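Local coordinates for protein deoxyribodipyrimidine photo-lyase (PDB 3UMV) that repairs UV-damaged DNA in rice as a class II, FAD-dependent photolyase, using light to split cyclobutane pyrimidine dimers back into single pyrimidines, at residues E198-F203 and R297-A302; D52-L57 and E202-P207; A85-L90 and A233-E238. All coordinates share one frame; numbering follows the deposited sequence.

Contact 1. Residues E198-F203 and R297-A302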
loop_
_atom_site.group_PDB
_atom_site.type_symbol
_atom_site.label_atom_id
_atom_site.label_comp_id
_atom_site.label_asym_id
_atom_site.label_seq_id
_atom_site.Cartn_x
_atom_site.Cartn_y
_atom_site.Cartn_z
ATOM N N GLU A 198 -9.869 -15.497 -14.935
ATOM C CA GLU A 198 -10.620 -14.423 -15.564
ATOM C C GLU A 198 -9.996 -13.034 -15.395
ATOM O O GLU A 198 -10.191 -12.162 -16.245
ATOM C CB GLU A 198 -12.063 -14.416 -15.048
ATOM C CG GLU A 198 -12.919 -13.285 -15.591
ATOM C CD GLU A 198 -14.388 -13.425 -15.223
ATOM O OE1 GLU A 198 -14.723 -14.306 -14.401
ATOM O OE2 GLU A 198 -15.208 -12.648 -15.757
ATOM N N TYR A 199 -9.255 -12.823 -14.305
ATOM C CA TYR A 199 -8.725 -11.488 -13.987
ATOM C C TYR A 199 -7.213 -11.329 -14.115
ATOM O O TYR A 199 -6.715 -10.214 -14.350
ATOM C CB TYR A 199 -9.171 -11.061 -12.585
ATOM C CG TYR A 199 -10.657 -10.839 -12.515
ATOM C CD1 TYR A 199 -11.217 -9.680 -13.011
ATOM C CD2 TYR A 199 -11.500 -11.800 -11.976
ATOM C CE1 TYR A 199 -12.564 -9.466 -12.972
ATOM C CE2 TYR A 199 -12.872 -11.593 -11.925
ATOM C CZ TYR A 199 -13.391 -10.412 -12.421
ATOM O OH TYR A 199 -14.742 -10.176 -12.391
ATOM N N LEU A 200 -6.479 -12.428 -13.967
ATOM C CA LEU A 200 -5.032 -12.375 -14.127
ATOM C C LEU A 200 -4.660 -12.489 -15.605
ATOM O O LEU A 200 -4.244 -13.547 -16.078
ATOM C CB LEU A 200 -4.336 -13.448 -13.296
ATOM C CG LEU A 200 -2.814 -13.383 -13.295
ATOM C CD1 LEU A 200 -2.323 -11.980 -12.954
ATOM C CD2 LEU A 200 -2.257 -14.394 -12.288
ATOM N N VAL A 201 -4.821 -11.374 -16.307
ATOM C CA VAL A 201 -4.690 -11.292 -17.754
ATOM C C VAL A 201 -3.772 -10.130 -18.106
ATOM O O VAL A 201 -3.477 -9.279 -17.268
ATOM C CB VAL A 201 -6.067 -11.073 -18.420
ATOM C CG1 VAL A 201 -7.023 -12.161 -18.001
ATOM C CG2 VAL A 201 -6.641 -9.714 -18.049
ATOM N N GLU A 202 -3.310 -10.091 -19.348
ATOM C CA GLU A 202 -2.405 -9.033 -19.765
ATOM C C GLU A 202 -3.125 -7.701 -19.881
ATOM O O GLU A 202 -4.355 -7.650 -19.993
ATOM C CB GLU A 202 -1.727 -9.392 -21.100
ATOM C CG GLU A 202 -0.299 -9.963 -20.936
ATOM C CD GLU A 202 0.687 -8.966 -20.317
ATOM O OE1 GLU A 202 1.836 -9.370 -20.004
ATOM O OE2 GLU A 202 0.319 -7.776 -20.146
ATOM N N PHE A 203 -2.341 -6.629 -19.871
ATOM C CA PHE A 203 -2.842 -5.273 -20.062
ATOM C C PHE A 203 -2.676 -4.841 -21.518
ATOM O O PHE A 203 -1.605 -5.015 -22.099
ATOM C CB PHE A 203 -2.017 -4.295 -19.227
ATOM C CG PHE A 203 -2.264 -4.370 -17.742
ATOM C CD1 PHE A 203 -1.555 -5.257 -16.944
ATOM C CD2 PHE A 203 -3.185 -3.520 -17.143
ATOM C CE1 PHE A 203 -1.770 -5.302 -15.566
ATOM C CE2 PHE A 203 -3.414 -3.564 -15.778
ATOM C CZ PHE A 203 -2.703 -4.452 -14.979
ATOM N N ARG A 297 0.758 -6.853 -12.788
ATOM C CA ARG A 297 2.024 -7.003 -13.518
ATOM C C ARG A 297 2.985 -7.978 -12.823
ATOM O O ARG A 297 3.598 -8.829 -13.480
ATOM C CB ARG A 297 2.722 -5.648 -13.694
ATOM C CG ARG A 297 4.156 -5.758 -14.212
ATOM C CD ARG A 297 4.192 -6.545 -15.515
ATOM N NE ARG A 297 3.304 -5.969 -16.515
ATOM C CZ ARG A 297 2.872 -6.597 -17.601
ATOM N NH1 ARG A 297 2.059 -5.969 -18.439
ATOM N NH2 ARG A 297 3.244 -7.850 -17.848
ATOM N N CYS A 298 3.141 -7.840 -11.506
ATOM C CA CYS A 298 4.063 -8.703 -10.767
ATOM C C CYS A 298 3.590 -10.161 -10.828
ATOM O O CYS A 298 4.397 -11.087 -10.991
ATOM C CB CYS A 298 4.170 -8.244 -9.308
ATOM S SG CYS A 298 4.966 -6.646 -9.096
ATOM N N ALA A 299 2.280 -10.355 -10.685
ATOM C CA ALA A 299 1.682 -11.688 -10.777
ATOM C C ALA A 299 1.852 -12.314 -12.167
ATOM O O ALA A 299 2.183 -13.490 -12.275
ATOM C CB ALA A 299 0.204 -11.627 -10.412
ATOM N N LEU A 300 1.619 -11.532 -13.217
ATOM C CA LEU A 300 1.784 -12.024 -14.588
ATOM C C LEU A 300 3.208 -12.491 -14.855
ATOM O O LEU A 300 3.430 -13.519 -15.498
ATOM C CB LEU A 300 1.434 -10.932 -15.599
ATOM C CG LEU A 300 -0.036 -10.570 -15.704
ATOM C CD1 LEU A 300 -0.194 -9.222 -16.392
ATOM C CD2 LEU A 300 -0.824 -11.659 -16.420
ATOM N N GLU A 301 4.169 -11.713 -14.388
ATOM C CA GLU A 301 5.567 -12.047 -14.613
ATOM C C GLU A 301 5.955 -13.264 -13.799
ATOM O O GLU A 301 6.792 -14.064 -14.229
ATOM C CB GLU A 301 6.462 -10.850 -14.295
ATOM C CG GLU A 301 6.197 -9.645 -15.185
ATOM C CD GLU A 301 6.470 -9.950 -16.645
ATOM O OE1 GLU A 301 7.284 -10.864 -16.905
ATOM O OE2 GLU A 301 5.877 -9.292 -17.528
ATOM N N ALA A 302 5.365 -13.409 -12.617
ATOM C CA ALA A 302 5.617 -14.604 -11.820
ATOM C C ALA A 302 5.071 -15.833 -12.547
ATOM O O ALA A 302 5.698 -16.881 -12.558
ATOM C CB ALA A 302 5.004 -14.472 -10.435
#

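Contact 2. Residues D52-L57 and E202-P207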
loop_
_atom_site.group_PDB
_atom_site.type_symbol
_atom_site.label_atom_id
_atom_site.label_comp_id
_atom_site.label_asym_id
_atom_site.label_seq_id
_atom_site.Cartn_x
_atom_site.Cartn_y
_atom_site.Cartn_z
ATOM N N ASP A 52 0.176 -0.427 -17.081
ATOM C CA ASP A 52 -0.546 -1.451 -16.318
ATOM C C ASP A 52 -1.534 -0.847 -15.305
ATOM O O ASP A 52 -1.655 -1.328 -14.168
ATOM C CB ASP A 52 0.454 -2.331 -15.565
ATOM C CG ASP A 52 1.449 -3.004 -16.488
ATOM O OD1 ASP A 52 2.608 -3.215 -16.067
ATOM O OD2 ASP A 52 1.070 -3.323 -17.638
ATOM N N ASN A 53 -2.268 0.171 -15.735
ATOM C CA ASN A 53 -3.146 0.900 -14.835
ATOM C C ASN A 53 -4.584 0.877 -15.370
ATOM O O ASN A 53 -4.913 1.601 -16.299
ATOM C CB ASN A 53 -2.626 2.335 -14.678
ATOM C CG ASN A 53 -3.450 3.150 -13.700
ATOM O OD1 ASN A 53 -4.647 2.929 -13.558
ATOM N ND2 ASN A 53 -2.809 4.093 -13.020
ATOM N N TRP A 54 -5.439 0.038 -14.787
ATOM C CA TRP A 54 -6.797 -0.112 -15.322
ATOM C C TRP A 54 -7.620 1.162 -15.263
ATOM O O TRP A 54 -8.510 1.348 -16.083
ATOM C CB TRP A 54 -7.573 -1.248 -14.651
ATOM C CG TRP A 54 -7.068 -2.628 -14.982
ATOM C CD1 TRP A 54 -6.574 -3.552 -14.102
ATOM C CD2 TRP A 54 -7.009 -3.238 -16.278
ATOM N NE1 TRP A 54 -6.212 -4.698 -14.769
ATOM C CE2 TRP A 54 -6.448 -4.526 -16.107
ATOM C CE3 TRP A 54 -7.348 -2.813 -17.566
ATOM C CZ2 TRP A 54 -6.251 -5.407 -17.179
ATOM C CZ3 TRP A 54 -7.139 -3.688 -18.638
ATOM C CH2 TRP A 54 -6.601 -4.970 -18.427
ATOM N N ALA A 55 -7.333 2.034 -14.300
ATOM C CA ALA A 55 -8.120 3.249 -14.162
ATOM C C ALA A 55 -7.787 4.185 -15.319
ATOM O O ALA A 55 -8.677 4.750 -15.943
ATOM C CB ALA A 55 -7.856 3.913 -12.824
ATOM N N LEU A 56 -6.498 4.314 -15.627
ATOM C CA LEU A 56 -6.065 5.129 -16.752
ATOM C C LEU A 56 -6.578 4.549 -18.090
ATOM O O LEU A 56 -7.079 5.283 -18.940
ATOM C CB LEU A 56 -4.537 5.250 -16.764
ATOM C CG LEU A 56 -3.964 6.007 -17.965
ATOM C CD1 LEU A 56 -4.536 7.415 -17.999
ATOM C CD2 LEU A 56 -2.433 6.029 -17.922
ATOM N N LEU A 57 -6.463 3.232 -18.255
ATOM C CA LEU A 57 -6.959 2.543 -19.454
ATOM C C LEU A 57 -8.452 2.795 -19.651
ATOM O O LEU A 57 -8.904 3.056 -20.766
ATOM C CB LEU A 57 -6.687 1.036 -19.360
ATOM C CG LEU A 57 -5.243 0.604 -19.617
ATOM C CD1 LEU A 57 -5.004 -0.829 -19.157
ATOM C CD2 LEU A 57 -4.919 0.754 -21.089
ATOM N N GLU A 202 -3.310 -10.091 -19.348
ATOM C CA GLU A 202 -2.405 -9.033 -19.765
ATOM C C GLU A 202 -3.125 -7.701 -19.881
ATOM O O GLU A 202 -4.355 -7.650 -19.993
ATOM C CB GLU A 202 -1.727 -9.392 -21.100
ATOM C CG GLU A 202 -0.299 -9.963 -20.936
ATOM C CD GLU A 202 0.687 -8.966 -20.317
ATOM O OE1 GLU A 202 1.836 -9.370 -20.004
ATOM O OE2 GLU A 202 0.319 -7.776 -20.146
ATOM N N PHE A 203 -2.341 -6.629 -19.871
ATOM C CA PHE A 203 -2.842 -5.273 -20.062
ATOM C C PHE A 203 -2.676 -4.841 -21.518
ATOM O O PHE A 203 -1.605 -5.015 -22.099
ATOM C CB PHE A 203 -2.017 -4.295 -19.227
ATOM C CG PHE A 203 -2.264 -4.370 -17.742
ATOM C CD1 PHE A 203 -1.555 -5.257 -16.944
ATOM C CD2 PHE A 203 -3.185 -3.520 -17.143
ATOM C CE1 PHE A 203 -1.770 -5.302 -15.566
ATOM C CE2 PHE A 203 -3.414 -3.564 -15.778
ATOM C CZ PHE A 203 -2.703 -4.452 -14.979
ATOM N N PRO A 204 -3.719 -4.235 -22.104
ATOM C CA PRO A 204 -3.535 -3.670 -23.444
ATOM C C PRO A 204 -2.798 -2.338 -23.337
ATOM O O PRO A 204 -2.608 -1.829 -22.230
ATOM C CB PRO A 204 -4.970 -3.438 -23.918
ATOM C CG PRO A 204 -5.735 -3.167 -22.663
ATOM C CD PRO A 204 -5.068 -3.987 -21.568
ATOM N N GLU A 205 -2.385 -1.788 -24.474
ATOM C CA GLU A 205 -1.798 -0.456 -24.511
ATOM C C GLU A 205 -2.913 0.581 -24.464
ATOM O O GLU A 205 -4.058 0.293 -24.831
ATOM C CB GLU A 205 -0.971 -0.259 -25.788
ATOM C CG GLU A 205 0.289 -1.104 -25.868
ATOM C CD GLU A 205 1.344 -0.683 -24.863
ATOM O OE1 GLU A 205 2.219 -1.514 -24.536
ATOM O OE2 GLU A 205 1.303 0.479 -24.402
ATOM N N LEU A 206 -2.573 1.785 -24.018
ATOM C CA LEU A 206 -3.521 2.895 -24.015
ATOM C C LEU A 206 -4.061 3.160 -25.410
ATOM O O LEU A 206 -3.289 3.330 -26.355
ATOM C CB LEU A 206 -2.867 4.173 -23.487
ATOM C CG LEU A 206 -3.487 4.763 -22.219
ATOM C CD1 LEU A 206 -3.376 3.773 -21.086
ATOM C CD2 LEU A 206 -2.817 6.076 -21.846
ATOM N N PRO A 207 -5.396 3.200 -25.539
ATOM C CA PRO A 207 -6.051 3.631 -26.777
ATOM C C PRO A 207 -5.592 5.036 -27.138
ATOM O O PRO A 207 -5.363 5.851 -26.244
ATOM C CB PRO A 207 -7.534 3.666 -26.392
ATOM C CG PRO A 207 -7.657 2.708 -25.248
ATOM C CD PRO A 207 -6.368 2.835 -24.490
#

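Contact 3. Residues A85-L90 and A233-E238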
loop_
_atom_site.group_PDB
_atom_site.type_symbol
_atom_site.label_atom_id
_atom_site.label_comp_id
_atom_site.label_asym_id
_atom_site.label_seq_id
_atom_site.Cartn_x
_atom_site.Cartn_y
_atom_site.Cartn_z
ATOM N N ALA A 85 1.958 11.367 6.605
ATOM C CA ALA A 85 3.189 11.093 5.882
ATOM C C ALA A 85 4.305 12.007 6.387
ATOM O O ALA A 85 4.076 13.186 6.681
ATOM C CB ALA A 85 2.979 11.289 4.388
ATOM N N ARG A 86 5.501 11.440 6.496
ATOM C CA ARG A 86 6.682 12.155 6.956
ATOM C C ARG A 86 7.601 12.369 5.760
ATOM O O ARG A 86 7.301 11.919 4.656
ATOM C CB ARG A 86 7.426 11.349 8.026
ATOM C CG ARG A 86 6.579 10.798 9.176
ATOM C CD ARG A 86 5.716 11.860 9.810
ATOM N NE ARG A 86 5.427 11.584 11.221
ATOM C CZ ARG A 86 4.588 10.642 11.657
ATOM N NH1 ARG A 86 3.960 9.856 10.800
ATOM N NH2 ARG A 86 4.380 10.482 12.959
ATOM N N ARG A 87 8.731 13.034 5.985
ATOM C CA ARG A 87 9.684 13.308 4.912
ATOM C C ARG A 87 9.976 12.073 4.076
ATOM O O ARG A 87 9.966 12.135 2.847
ATOM C CB ARG A 87 10.997 13.849 5.481
ATOM C CG ARG A 87 12.140 13.830 4.490
ATOM C CD ARG A 87 13.405 14.483 5.069
ATOM N NE ARG A 87 13.202 15.885 5.405
ATOM C CZ ARG A 87 13.448 16.893 4.565
ATOM N NH1 ARG A 87 13.902 16.643 3.342
ATOM N NH2 ARG A 87 13.232 18.145 4.940
ATOM N N ARG A 88 10.262 10.966 4.758
ATOM C CA ARG A 88 10.581 9.686 4.129
ATOM C C ARG A 88 9.569 9.275 3.077
ATOM O O ARG A 88 9.943 8.883 1.974
ATOM C CB ARG A 88 10.669 8.580 5.190
ATOM C CG ARG A 88 10.842 7.164 4.622
ATOM C CD ARG A 88 11.215 6.153 5.716
ATOM N NE ARG A 88 12.561 6.400 6.227
ATOM C CZ ARG A 88 13.069 5.865 7.331
ATOM N NH1 ARG A 88 12.363 5.033 8.072
ATOM N NH2 ARG A 88 14.307 6.169 7.693
ATOM N N GLN A 89 8.291 9.334 3.427
ATOM C CA GLN A 89 7.244 8.900 2.509
ATOM C C GLN A 89 6.893 9.951 1.467
ATOM O O GLN A 89 6.603 9.613 0.308
ATOM C CB GLN A 89 5.988 8.475 3.272
ATOM C CG GLN A 89 6.202 7.276 4.204
ATOM C CD GLN A 89 6.794 7.673 5.552
ATOM O OE1 GLN A 89 6.915 8.870 5.875
ATOM N NE2 GLN A 89 7.179 6.673 6.345
ATOM N N LEU A 90 6.910 11.217 1.882
ATOM C CA LEU A 90 6.625 12.317 0.969
ATOM C C LEU A 90 7.703 12.439 -0.111
ATOM O O LEU A 90 7.408 12.690 -1.291
ATOM C CB LEU A 90 6.479 13.617 1.758
ATOM C CG LEU A 90 5.223 13.689 2.629
ATOM C CD1 LEU A 90 5.281 14.884 3.579
ATOM C CD2 LEU A 90 3.998 13.766 1.768
ATOM N N ALA A 233 7.148 18.464 6.931
ATOM C CA ALA A 233 6.863 17.194 7.584
ATOM C C ALA A 233 7.964 16.800 8.565
ATOM O O ALA A 233 9.065 17.348 8.544
ATOM C CB ALA A 233 6.659 16.094 6.540
ATOM N N GLU A 234 7.665 15.851 9.437
ATOM C CA GLU A 234 8.650 15.424 10.402
ATOM C C GLU A 234 9.850 14.814 9.686
ATOM O O GLU A 234 9.712 14.144 8.660
ATOM C CB GLU A 234 8.036 14.446 11.398
ATOM C CG GLU A 234 8.711 14.456 12.740
ATOM C CD GLU A 234 8.155 13.402 13.676
ATOM O OE1 GLU A 234 6.942 13.108 13.585
ATOM O OE2 GLU A 234 8.940 12.871 14.499
ATOM N N ASN A 235 11.034 15.047 10.234
ATOM C CA ASN A 235 12.261 14.660 9.552
ATOM C C ASN A 235 12.688 13.196 9.700
ATOM O O ASN A 235 13.787 12.919 10.178
ATOM C CB ASN A 235 13.402 15.601 9.970
ATOM C CG ASN A 235 14.676 15.358 9.187
ATOM O OD1 ASN A 235 14.665 14.697 8.148
ATOM N ND2 ASN A 235 15.783 15.895 9.681
ATOM N N VAL A 236 11.827 12.259 9.287
ATOM C CA VAL A 236 12.248 10.883 9.097
ATOM C C VAL A 236 12.930 10.808 7.732
ATOM O O VAL A 236 12.308 11.093 6.710
ATOM C CB VAL A 236 11.030 9.925 9.134
ATOM C CG1 VAL A 236 11.486 8.497 8.960
ATOM C CG2 VAL A 236 10.267 10.091 10.433
ATOM N N PRO A 237 14.221 10.446 7.707
ATOM C CA PRO A 237 15.028 10.590 6.489
ATOM C C PRO A 237 14.575 9.702 5.339
ATOM O O PRO A 237 14.090 8.583 5.553
ATOM C CB PRO A 237 16.425 10.153 6.935
ATOM C CG PRO A 237 16.408 10.213 8.411
ATOM C CD PRO A 237 15.008 9.907 8.824
ATOM N N GLU A 238 14.741 10.207 4.123
ATOM C CA GLU A 238 14.444 9.437 2.925
ATOM C C GLU A 238 15.320 8.186 2.885
ATOM O O GLU A 238 16.450 8.203 3.369
ATOM C CB GLU A 238 14.688 10.280 1.670
ATOM C CG GLU A 238 13.581 11.281 1.374
ATOM C CD GLU A 238 13.825 12.064 0.098
ATOM O OE1 GLU A 238 14.222 13.239 0.191
ATOM O OE2 GLU A 238 13.620 11.510 -1.003
HETATM O O HOH W 1 5.078 14.942 9.437
HETATM O O HOH W 2 5.766 11.417 15.500
HETATM O O HOH W 3 11.850 17.460 7.362
HETATM O O HOH W 4 15.312 14.655 1.923
HETATM O O HOH W 5 16.489 6.630 5.509
#

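Contact 1. Residues E198-F203 and R297-A302
The guanidinium of Arg297 has CD1 of Leu300 over one face, 3.9 Å above the plane and nearer its border than its middle, while at its edge it receives the carboxylate of Glu202. The grip is end-on and bidentate, one oxygen to each terminal nitrogen: NH2 of Arg297 gives a nearly straight bond to OE1 of Glu202 (3.0 Å, 165°), and NH1 reaches OE2 of the same carboxylate at 3.0 Å, on its syn lone pair. The two planes are turned 36° apart, and the OE2 partner of NH1 lies farther from the guanidinium plane than the OE1 partner of NH2. Folding of the arginine chain at chi2 and chi3, both near 55°, turns its head toward Glu202. The ring of Phe203 meets the same group obliquely, CD1 lying 4.0 Å from NH1.

Next to the ion pair the contact turns apolar. Leu300 and Leu200 run past one another head to tail, and CD1 of Leu200 lodges against CB of Ala299 at 3.6 Å as well as against CD2 of Leu300. CD1 of Leu300 touches O of Val201 at 3.4 Å. Ala299 also touches Leu317 and Val321 of helix 310-333, so the helix that receives the loop after helix 196-199 itself packs on a helix that, by similarity, lines the FAD site.

Several bonds fix the polar end. OE2 of Glu202 accepts from the backbone N of Phe203 on its anti side as well as from NH1, whereas Arg297 is shared with Asp52 through NE and, weakly, with Glu301 through NH2. These three carboxylates probably fix the guanidinium's orientation and balance its charge, which in turn, together with Lys304, which pairs with Glu301, probably offsets the repulsion between Glu202 and Glu301.

Contact 2. Residues D52-L57 and E202-P207
Phe203 inserts its ring between Asp52 and Trp54, and tracing it outward from the backbone shows how one aromatic side chain can join a loop to the start of a helix. Its CB lies 3.6 Å from OD2 of Asp52. CG stays close to that same oxygen, and CD1 is nearer still, at 3.3 Å. On the other flank CD2 meets CD1 of Leu57, which lies at the ring edge, in its plane. Farther out, CE1 packs on CB of Asp52, a CH-pi contact with CB 3.7 Å from the ring centroid and almost on the normal. CE2 sits over the indole of Trp54, and CZ at the tip approaches the carbonyl O of Asp52.

The opposite face of the Phe203 ring forms an offset stack with the five-membered ring of Trp54, centroids 4.4 Å apart and planes 27° from parallel. Trp54 opens helix 54-66, which follows strand 40-44 in the alpha/beta domain of the photolyase fold; Asn53 is its N-cap, with OD1 accepting from the backbone N of Leu56 and ND2 bonded to the carbonyl of Arg49. NE1 of Trp54 is bonded to Gln296, and Asp52 is salt-bridged to Arg297, both from the neighbouring helical part.

Beyond the stack, CD of Pro204 rests 3.6 Å from CZ3 of Trp54. One turn along the helix, CD2 of Leu57 presses tightly on CD1 of Leu206 (3.4 Å); the Leu206 side chain lies roughly perpendicular to that of Leu56.

Contact 3. Residues A85-L90 and A233-E238
The first turn of helix 87-106, in the alpha/beta domain, is wrapped by the loop that follows helix 222-231, and three successive arginines carry the contact. Arg86, the N-cap residue, runs alongside Glu234 in the same direction. Its NE forms a nearly straight salt-bridging bond to OE1 of Glu234 (3.2 Å, 172°); OE1 lies in the guanidinium plane of Arg86, whereas NE approaches from above the carboxylate plane of Glu234. Water 2 adds a second link from NH2 of Arg86 to that oxygen. The backbone N of Arg87 bonds to O of Glu234 at 3.1 Å, and the same carbonyl takes Val236 N, closing the inverse gamma turn centred on Asn235. Waters extend the Arg87 side chain: NE reaches O of Ala233 through water 3, and NH1 reaches OE1 of Glu238 through water 4.

Arg88 leaves the helix with CG anti to the backbone N (chi1 173°), then bends at chi3, bringing NE to O of Pro237 at 2.7 Å. CG1 of Val236 covers one face of its guanidinium, 3.4 Å above the plane and close to its middle. Beside this, CD1 of Leu90 presses against CB of Ala233 at 3.5 Å.

Glu234 also pairs with Lys423 and Glu238 with Arg95, while Arg88 donates to the carbonyls of Val386 and Tyr424. The buried Arg88 cation is thus met across this contact by the Pro237 carbonyl and a water, with no carboxylate, and probably couples the loop to helices bordering the FAD site.

Contacts 1 and 2 form one continuous region: they share Glu202 and Phe203, their centres lie 12 Å apart, and the salt bridge from Arg297 to Asp52 joins them directly. The single loop after helix 196-199 thus touches both helix 54-66, beside the central sheet, and helix 295-305 of the helical part. Contact 3 stands apart, its centre 33 Å from that of contact 1 and 32 Å from that of contact 2, across the chain's centre from contact 1. In sequence the segments run 52-57, 85-90, 198-203 with 202-207, 233-238 and 297-302, so contact 3 alternates with both others. The chain between the two domains is thus probably held at two distant places.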